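Long-range contacts in aldolase (PDB 6VOQ), which belongs to the class II aldolase/adducin family and binds a zinc ion beside the central sheet of its fold: residues Gln6-Met11 / Asn39-Pro44; Ala28-Leu33 / Ile92-Ser97; Tyr99-Ser104 / His161-Thr166. All coordinates share one frame; numbering follows the deposited sequence.

From the N terminus, helix 4-20 leads into the hairpin of strands 30-34 and 40-42. Interaction 1 closes the first loop by bringing 6-11 onto 39-44. Interaction 2 opens inside that loop at 28-33 and closes beyond it at 92-97, so the two cross. They share strand neighbours: L41 N and T43 N bond to L33 O and L31 O. Interaction 3 follows in series, packing 99-104 against 161-166. Strand 91-94 lies between strands 30-34 and 162-167, where H94 ND1 meets P163 O. Together the contacts run from an N-terminal helix across the sheet to helix 98-104, and interactions 2 and 3 share the zinc ion.

Interaction 1. Residues Gln6-Met11 / Asn39-Pro44; sequences QLREEM and NLLATP
The guanidinium of R8 is flat against L41: methyl CD1 lies 3.8 Å above its plane, over the centre of one face. The groups around its nitrogens hold it there, NH2 in a salt bridge with E4 and NH1 in hydrogen bonds to the carbonyls of A54 and L57. The R8 chain runs extended from CG to NE (chi2 and chi3 both -178°), which carries the charged end past the leucine. Nearer the helix, R8 CG lies 3.9 Å from L41 CD2, so the aliphatic stem takes part as well as the head. L41 thus meets the helix with both branches. CD1 goes to the guanidinium, while CD2 reaches the backbone, 3.8 Å from R8 CA and 3.9 Å from L7 O.

M11, one turn further on, reaches across to the strand. Its terminal bend (chi3 -67°) sets the methyl CE 3.9 Å from L41 O, and SD rests 3.8 Å from T43 CG2. The M11 and L41 side chains pass alongside each other, each heading for the other's segment, with M11 SD 4.1 Å from L41 CD2. The contact is therefore apolar packing with one charged group laid over it.

Helix 6-11 runs at 32° to strand 40-42, their axes 9.7 Å apart. L7 and M11 also press on L33 of strand 30-34, and R8 and L41 on V59 of strand 58-60, so helix 4-20 covers one face of this end of the sheet. L40 and A42 turn to the other face, against helix 76-83. Strand 40-42 itself is bonded between strands 30-34 and 58-60.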
loop_
_atom_site.group_PDB
_atom_site.type_symbol
_atom_site.label_atom_id
_atom_site.label_comp_id
_atom_site.label_asym_id
_atom_site.label_seq_id
_atom_site.Cartn_x
_atom_site.Cartn_y
_atom_site.Cartn_z
ATOM N N GLN A 6 -23.323 2.521 -19.889
ATOM C CA GLN A 6 -22.752 1.764 -18.789
ATOM C C GLN A 6 -21.323 1.350 -19.081
ATOM O O GLN A 6 -20.507 1.267 -18.157
ATOM C CB GLN A 6 -23.620 0.549 -18.492
ATOM C CG GLN A 6 -25.061 0.915 -18.257
ATOM C CD GLN A 6 -26.009 -0.166 -18.698
ATOM O OE1 GLN A 6 -25.784 -0.829 -19.703
ATOM N NE2 GLN A 6 -27.082 -0.346 -17.950
ATOM N N LEU A 7 -21.005 1.094 -20.350
ATOM C CA LEU A 7 -19.643 0.715 -20.701
ATOM C C LEU A 7 -18.685 1.885 -20.494
ATOM O O LEU A 7 -17.621 1.721 -19.886
ATOM C CB LEU A 7 -19.602 0.206 -22.142
ATOM C CG LEU A 7 -20.267 -1.159 -22.397
ATOM C CD1 LEU A 7 -20.314 -1.519 -23.893
ATOM C CD2 LEU A 7 -19.581 -2.260 -21.608
ATOM N N ARG A 8 -19.056 3.078 -20.965
ATOM C CA ARG A 8 -18.251 4.257 -20.673
ATOM C C ARG A 8 -18.144 4.463 -19.174
ATOM O O ARG A 8 -17.067 4.762 -18.650
ATOM C CB ARG A 8 -18.858 5.497 -21.343
ATOM C CG ARG A 8 -18.675 5.516 -22.838
ATOM C CD ARG A 8 -19.242 6.767 -23.464
ATOM N NE ARG A 8 -19.105 6.744 -24.921
ATOM C CZ ARG A 8 -18.108 7.306 -25.598
ATOM N NH1 ARG A 8 -17.146 7.972 -24.966
ATOM N NH2 ARG A 8 -18.084 7.206 -26.918
ATOM N N GLU A 9 -19.256 4.288 -18.471
ATOM C CA GLU A 9 -19.287 4.404 -17.024
ATOM C C GLU A 9 -18.366 3.390 -16.345
ATOM O O GLU A 9 -17.552 3.769 -15.488
ATOM C CB GLU A 9 -20.741 4.229 -16.571
ATOM C CG GLU A 9 -21.058 4.531 -15.121
ATOM C CD GLU A 9 -20.343 5.748 -14.553
ATOM O OE1 GLU A 9 -20.148 5.756 -13.320
ATOM O OE2 GLU A 9 -20.018 6.708 -15.294
ATOM N N GLU A 10 -18.485 2.112 -16.723
ATOM C CA GLU A 10 -17.643 1.060 -16.166
ATOM C C GLU A 10 -16.164 1.355 -16.379
ATOM O O GLU A 10 -15.339 1.089 -15.497
ATOM C CB GLU A 10 -18.016 -0.282 -16.801
ATOM C CG GLU A 10 -17.182 -1.450 -16.331
ATOM C CD GLU A 10 -17.935 -2.300 -15.331
ATOM O OE1 GLU A 10 -17.916 -3.546 -15.461
ATOM O OE2 GLU A 10 -18.556 -1.707 -14.418
ATOM N N MET A 11 -15.808 1.889 -17.550
ATOM C CA MET A 11 -14.406 2.162 -17.833
ATOM C C MET A 11 -13.857 3.235 -16.906
ATOM O O MET A 11 -12.756 3.086 -16.371
ATOM C CB MET A 11 -14.235 2.573 -19.292
ATOM C CG MET A 11 -12.810 2.917 -19.667
ATOM S SD MET A 11 -12.509 2.776 -21.434
ATOM C CE MET A 11 -12.693 1.011 -21.626
ATOM N N ASN A 39 -17.056 -1.625 -32.627
ATOM C CA ASN A 39 -15.973 -0.674 -32.452
ATOM C C ASN A 39 -15.380 -0.787 -31.049
ATOM O O ASN A 39 -15.909 -1.464 -30.161
ATOM C CB ASN A 39 -16.459 0.748 -32.708
ATOM C CG ASN A 39 -16.796 0.984 -34.166
ATOM O OD1 ASN A 39 -16.084 0.535 -35.061
ATOM N ND2 ASN A 39 -17.906 1.666 -34.412
ATOM N N LEU A 40 -14.270 -0.092 -30.851
ATOM C CA LEU A 40 -13.481 -0.186 -29.633
ATOM C C LEU A 40 -13.630 1.098 -28.829
ATOM O O LEU A 40 -13.404 2.193 -29.354
ATOM C CB LEU A 40 -12.013 -0.434 -29.974
ATOM C CG LEU A 40 -11.249 -1.308 -29.000
ATOM C CD1 LEU A 40 -12.094 -2.522 -28.650
ATOM C CD2 LEU A 40 -9.945 -1.710 -29.631
ATOM N N LEU A 41 -14.021 0.961 -27.568
ATOM C CA LEU A 41 -13.949 2.053 -26.607
ATOM C C LEU A 41 -12.606 1.954 -25.888
ATOM O O LEU A 41 -12.209 0.869 -25.456
ATOM C CB LEU A 41 -15.113 1.974 -25.615
ATOM C CG LEU A 41 -15.208 3.064 -24.544
ATOM C CD1 LEU A 41 -15.718 4.359 -25.166
ATOM C CD2 LEU A 41 -16.105 2.632 -23.377
ATOM N N ALA A 42 -11.896 3.070 -25.777
ATOM C CA ALA A 42 -10.560 3.027 -25.204
ATOM C C ALA A 42 -10.280 4.315 -24.448
ATOM O O ALA A 42 -10.896 5.352 -24.700
ATOM C CB ALA A 42 -9.487 2.809 -26.285
ATOM N N THR A 43 -9.338 4.231 -23.508
ATOM C CA THR A 43 -8.926 5.406 -22.762
ATOM C C THR A 43 -8.051 6.295 -23.643
ATOM O O THR A 43 -7.229 5.795 -24.415
ATOM C CB THR A 43 -8.172 5.010 -21.484
ATOM O OG1 THR A 43 -7.012 4.248 -21.814
ATOM C CG2 THR A 43 -9.047 4.169 -20.584
ATOM N N PRO A 44 -8.213 7.609 -23.571
ATOM C CA PRO A 44 -7.538 8.484 -24.534
ATOM C C PRO A 44 -6.053 8.622 -24.228
ATOM O O PRO A 44 -5.545 8.186 -23.193
ATOM C CB PRO A 44 -8.282 9.814 -24.384
ATOM C CG PRO A 44 -8.833 9.786 -23.003
ATOM C CD PRO A 44 -9.143 8.347 -22.696
#

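Interaction 2. Residues Ala28-Leu33 / Ile92-Ser97; sequences AGNLSL and IVHLHS. With ZN (zinc ion), chain B.
Four backbone hydrogen bonds join N30-S32 to I92-H94. N30 N to H94 O (2.9 Å) and H94 N to N30 O frame one antiparallel hydrogen-bonded pair; S32 N to I92 O and I92 N to S32 O frame the next. Between them, the non-hydrogen-bonded pair of L31 and V93 adds a CA-H...O contact from L31 CA to I92 O. G29 CA makes another to H94 O, 3.2 Å away. The backbone angles of G29 (phi 106°) call for glycine, because a beta carbon there would press on the A28 carbonyl and crowd H94 O and L95 CD2.

H94 and H96, separated by L95, each give NE2 to the zinc ion at 2.2 Å, and E75 and H161 complete the site. This His-x-His pair, at the end of a central strand of the mixed sheet, supplies half of the protein ligands of the metal site. H94 CG stands anti to the backbone N (chi1 170°), and ND1 is tied to P163 O on the neighbouring strand, which fixes the ring's rotation with NE2 turned to the metal.

Among side chains, the N30 amide lies at the edge of the H94 ring: ND2 is 3.4 Å from CD2, the two planes being 37° apart, and OD1 lies beside H94 CB. A28 CB makes a CH-pi contact over one face of H96, 4.0 Å from the ring centroid; Y121 of the second subunit stacks on H96. S32 OG sits 3.5 Å from I92 CB and is hydrogen-bonded to H79 and Y83 of helix 76-83. On the face carrying L31 and V93, leucine CD2 meets valine CG2 at 3.9 Å, beneath helices 4-20 and 170-190.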
loop_
_atom_site.group_PDB
_atom_site.type_symbol
_atom_site.label_atom_id
_atom_site.label_comp_id
_atom_site.label_asym_id
_atom_site.label_seq_id
_atom_site.Cartn_x
_atom_site.Cartn_y
_atom_site.Cartn_z
ATOM N N ALA A 28 0.514 5.981 -16.805
ATOM C CA ALA A 28 0.675 4.627 -17.325
ATOM C C ALA A 28 -0.642 3.862 -17.335
ATOM O O ALA A 28 -1.457 3.975 -16.414
ATOM C CB ALA A 28 1.703 3.849 -16.508
ATOM N N GLY A 29 -0.833 3.075 -18.380
ATOM C CA GLY A 29 -1.945 2.154 -18.447
ATOM C C GLY A 29 -3.024 2.625 -19.401
ATOM O O GLY A 29 -3.174 3.819 -19.682
ATOM N N ASN A 30 -3.787 1.670 -19.917
ATOM C CA ASN A 30 -4.926 1.989 -20.761
ATOM C C ASN A 30 -5.910 0.827 -20.729
ATOM O O ASN A 30 -5.543 -0.313 -20.435
ATOM C CB ASN A 30 -4.488 2.304 -22.191
ATOM C CG ASN A 30 -3.387 1.399 -22.672
ATOM O OD1 ASN A 30 -3.636 0.275 -23.098
ATOM N ND2 ASN A 30 -2.153 1.884 -22.608
ATOM N N LEU A 31 -7.168 1.143 -21.008
ATOM C CA LEU A 31 -8.252 0.178 -21.014
ATOM C C LEU A 31 -8.933 0.233 -22.369
ATOM O O LEU A 31 -9.011 1.295 -22.995
ATOM C CB LEU A 31 -9.279 0.459 -19.882
ATOM C CG LEU A 31 -8.695 0.808 -18.502
ATOM C CD1 LEU A 31 -9.763 1.271 -17.522
ATOM C CD2 LEU A 31 -7.927 -0.370 -17.922
ATOM N N SER A 32 -9.408 -0.921 -22.832
ATOM C CA SER A 32 -10.267 -0.954 -24.009
ATOM C C SER A 32 -11.350 -2.012 -23.831
ATOM O O SER A 32 -11.188 -2.974 -23.072
ATOM C CB SER A 32 -9.465 -1.219 -25.292
ATOM O OG SER A 32 -8.986 -2.556 -25.353
ATOM N N LEU A 33 -12.457 -1.826 -24.545
ATOM C CA LEU A 33 -13.529 -2.813 -24.555
ATOM C C LEU A 33 -14.305 -2.703 -25.861
ATOM O O LEU A 33 -14.445 -1.618 -26.434
ATOM C CB LEU A 33 -14.469 -2.647 -23.349
ATOM C CG LEU A 33 -15.209 -1.316 -23.140
ATOM C CD1 LEU A 33 -16.490 -1.248 -23.949
ATOM C CD2 LEU A 33 -15.532 -1.111 -21.665
ATOM N N ILE A 92 -9.681 -5.419 -22.769
ATOM C CA ILE A 92 -8.254 -5.545 -22.534
ATOM C C ILE A 92 -7.859 -4.535 -21.474
ATOM O O ILE A 92 -8.240 -3.361 -21.553
ATOM C CB ILE A 92 -7.427 -5.321 -23.813
ATOM C CG1 ILE A 92 -7.630 -6.457 -24.801
ATOM C CG2 ILE A 92 -5.949 -5.205 -23.476
ATOM C CD1 ILE A 92 -6.750 -6.302 -26.032
ATOM N N VAL A 93 -7.101 -4.996 -20.486
ATOM C CA VAL A 93 -6.524 -4.148 -19.457
ATOM C C VAL A 93 -5.019 -4.186 -19.654
ATOM O O VAL A 93 -4.411 -5.262 -19.650
ATOM C CB VAL A 93 -6.921 -4.620 -18.051
ATOM C CG1 VAL A 93 -6.009 -4.010 -16.976
ATOM C CG2 VAL A 93 -8.369 -4.272 -17.788
ATOM N N HIS A 94 -4.424 -3.027 -19.883
ATOM C CA HIS A 94 -2.979 -2.912 -19.946
ATOM C C HIS A 94 -2.518 -2.002 -18.821
ATOM O O HIS A 94 -2.974 -0.860 -18.714
ATOM C CB HIS A 94 -2.507 -2.368 -21.284
ATOM C CG HIS A 94 -1.052 -2.025 -21.288
ATOM N ND1 HIS A 94 -0.073 -2.951 -20.990
ATOM C CD2 HIS A 94 -0.410 -0.857 -21.515
ATOM C CE1 HIS A 94 1.111 -2.370 -21.058
ATOM N NE2 HIS A 94 0.935 -1.100 -21.373
ATOM N N LEU A 95 -1.626 -2.509 -17.985
ATOM C CA LEU A 95 -1.089 -1.754 -16.867
ATOM C C LEU A 95 0.412 -1.963 -16.800
ATOM O O LEU A 95 0.949 -2.919 -17.359
ATOM C CB LEU A 95 -1.706 -2.192 -15.537
ATOM C CG LEU A 95 -3.194 -2.007 -15.347
ATOM C CD1 LEU A 95 -3.573 -2.773 -14.112
ATOM C CD2 LEU A 95 -3.517 -0.532 -15.203
ATOM N N HIS A 96 1.087 -1.051 -16.113
ATOM C CA HIS A 96 2.452 -1.297 -15.666
ATOM C C HIS A 96 2.457 -1.690 -14.201
ATOM O O HIS A 96 3.226 -1.135 -13.407
ATOM C CB HIS A 96 3.335 -0.077 -15.909
ATOM C CG HIS A 96 3.344 0.387 -17.331
ATOM N ND1 HIS A 96 4.047 1.498 -17.745
ATOM C CD2 HIS A 96 2.736 -0.105 -18.435
ATOM C CE1 HIS A 96 3.864 1.676 -19.041
ATOM N NE2 HIS A 96 3.072 0.717 -19.483
ATOM N N SER A 97 1.575 -2.616 -13.816
ATOM C CA SER A 97 1.453 -2.973 -12.408
ATOM C C SER A 97 2.777 -3.551 -11.920
ATOM O O SER A 97 3.504 -4.210 -12.673
ATOM C CB SER A 97 0.285 -3.947 -12.187
ATOM O OG SER A 97 0.402 -5.143 -12.952
HETATM ZN ZN ZN B . 2.514 0.384 -21.550
#

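Interaction 3. Residues Tyr99-Ser104 / His161-Thr166. With ZN (zinc ion), chain B.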
loop_
_atom_site.group_PDB
_atom_site.type_symbol
_atom_site.label_atom_id
_atom_site.label_comp_id
_atom_site.label_asym_id
_atom_site.label_seq_id
_atom_site.Cartn_x
_atom_site.Cartn_y
_atom_site.Cartn_z
ATOM N N TYR A 99 4.533 -5.680 -9.843
ATOM C CA TYR A 99 5.181 -6.983 -9.823
ATOM C C TYR A 99 5.115 -7.683 -11.173
ATOM O O TYR A 99 6.052 -8.406 -11.527
ATOM C CB TYR A 99 4.586 -7.834 -8.694
ATOM C CG TYR A 99 4.905 -7.207 -7.352
ATOM C CD1 TYR A 99 6.159 -7.361 -6.776
ATOM C CD2 TYR A 99 3.982 -6.399 -6.698
ATOM C CE1 TYR A 99 6.468 -6.752 -5.565
ATOM C CE2 TYR A 99 4.280 -5.800 -5.490
ATOM C CZ TYR A 99 5.526 -5.977 -4.937
ATOM O OH TYR A 99 5.829 -5.378 -3.739
ATOM N N LEU A 100 4.056 -7.468 -11.956
ATOM C CA LEU A 100 4.058 -8.025 -13.303
ATOM C C LEU A 100 5.082 -7.324 -14.181
ATOM O O LEU A 100 5.721 -7.974 -15.016
ATOM C CB LEU A 100 2.662 -7.943 -13.918
ATOM C CG LEU A 100 1.698 -9.067 -13.515
ATOM C CD1 LEU A 100 0.264 -8.713 -13.905
ATOM C CD2 LEU A 100 2.111 -10.410 -14.126
ATOM N N THR A 101 5.265 -6.009 -13.996
ATOM C CA THR A 101 6.321 -5.296 -14.706
ATOM C C THR A 101 7.697 -5.772 -14.256
ATOM O O THR A 101 8.604 -5.939 -15.081
ATOM C CB THR A 101 6.195 -3.784 -14.476
ATOM O OG1 THR A 101 4.947 -3.306 -14.990
ATOM C CG2 THR A 101 7.346 -3.025 -15.147
ATOM N N ALA A 102 7.875 -5.961 -12.943
ATOM C CA ALA A 102 9.129 -6.495 -12.424
ATOM C C ALA A 102 9.441 -7.836 -13.059
ATOM O O ALA A 102 10.527 -8.041 -13.612
ATOM C CB ALA A 102 9.059 -6.637 -10.906
ATOM N N LEU A 103 8.481 -8.759 -12.999
ATOM C CA LEU A 103 8.635 -10.043 -13.665
ATOM C C LEU A 103 9.018 -9.874 -15.129
ATOM O O LEU A 103 9.778 -10.689 -15.668
ATOM C CB LEU A 103 7.341 -10.839 -13.538
ATOM C CG LEU A 103 7.344 -12.263 -14.074
ATOM C CD1 LEU A 103 8.231 -13.147 -13.224
ATOM C CD2 LEU A 103 5.941 -12.776 -14.069
ATOM N N SER A 104 8.524 -8.818 -15.780
ATOM C CA SER A 104 8.783 -8.636 -17.207
ATOM C C SER A 104 10.205 -8.175 -17.490
ATOM O O SER A 104 10.647 -8.271 -18.638
ATOM C CB SER A 104 7.793 -7.626 -17.807
ATOM O OG SER A 104 8.334 -6.311 -17.799
ATOM N N HIS A 161 8.273 -4.020 -19.632
ATOM C CA HIS A 161 7.125 -3.186 -19.934
ATOM C C HIS A 161 5.982 -3.436 -18.965
ATOM O O HIS A 161 5.766 -2.641 -18.044
ATOM C CB HIS A 161 6.677 -3.435 -21.367
ATOM C CG HIS A 161 5.659 -2.456 -21.858
ATOM N ND1 HIS A 161 5.394 -2.271 -23.196
ATOM C CD2 HIS A 161 4.847 -1.604 -21.192
ATOM C CE1 HIS A 161 4.459 -1.350 -23.333
ATOM N NE2 HIS A 161 4.111 -0.929 -22.131
ATOM N N GLY A 162 5.235 -4.526 -19.172
ATOM C CA GLY A 162 4.109 -4.849 -18.326
ATOM C C GLY A 162 3.084 -5.772 -18.968
ATOM O O GLY A 162 3.232 -6.203 -20.121
ATOM N N PRO A 163 2.018 -6.085 -18.223
ATOM C CA PRO A 163 1.026 -7.052 -18.697
ATOM C C PRO A 163 -0.019 -6.462 -19.633
ATOM O O PRO A 163 -0.357 -5.276 -19.584
ATOM C CB PRO A 163 0.360 -7.513 -17.397
ATOM C CG PRO A 163 0.433 -6.326 -16.543
ATOM C CD PRO A 163 1.773 -5.722 -16.817
ATOM N N VAL A 164 -0.548 -7.336 -20.481
ATOM C CA VAL A 164 -1.690 -7.062 -21.339
ATOM C C VAL A 164 -2.653 -8.218 -21.105
ATOM O O VAL A 164 -2.314 -9.372 -21.394
ATOM C CB VAL A 164 -1.297 -6.964 -22.821
ATOM C CG1 VAL A 164 -2.548 -6.845 -23.698
ATOM C CG2 VAL A 164 -0.359 -5.790 -23.046
ATOM N N VAL A 165 -3.840 -7.924 -20.568
ATOM C CA VAL A 165 -4.737 -8.951 -20.041
ATOM C C VAL A 165 -6.109 -8.824 -20.691
ATOM O O VAL A 165 -6.717 -7.744 -20.661
ATOM C CB VAL A 165 -4.839 -8.849 -18.511
ATOM C CG1 VAL A 165 -5.598 -10.022 -17.947
ATOM C CG2 VAL A 165 -3.431 -8.761 -17.905
ATOM N N THR A 166 -6.605 -9.929 -21.256
ATOM C CA THR A 166 -7.917 -9.934 -21.899
ATOM C C THR A 166 -8.984 -10.473 -20.954
ATOM O O THR A 166 -8.700 -11.024 -19.889
ATOM C CB THR A 166 -7.933 -10.767 -23.186
ATOM O OG1 THR A 166 -7.999 -12.156 -22.848
ATOM C CG2 THR A 166 -6.704 -10.492 -24.052
HETATM ZN ZN ZN B . 2.514 0.384 -21.550
#
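S104 OG receives the backbone N-H of H161 at 2.9 Å in a nearly straight bond (163°). The same hydroxyl donates to T101 O, 2.8 Å away, one turn back in the helix, so two bonds on one oxygen hold it between the helix and the loop leading into strand 162-167. The H161 side chain leaves the backbone on the side away from the helix, and with CG anti to the backbone N (chi1 -170°) its NE2 binds the zinc ion at 2.1 Å. S104 is thus a second-shell residue that grips the main chain of a metal ligand.

T101 meets the H161 carbonyl with both branches, CG2 at 3.3 Å and OG1 at 3.2 Å from that O; OG1 is hydrogen-bonded to S97 O. OG1 also comes 3.8 Å from G162 CA. Beyond the glycine, L100 crosses P163: CD1 touches ring atom CG at 3.6 Å, and L100 CB lies over the CG-CD side.

A classic beta bulge, with H161 and G162 both opposite L158, starts strand 162-167. That strand lies between strands 91-94 and 155-158. Helix 98-104 packs over this corner, with L100 also on A184 of helix 170-190 and T101 on L186 of the second subunit.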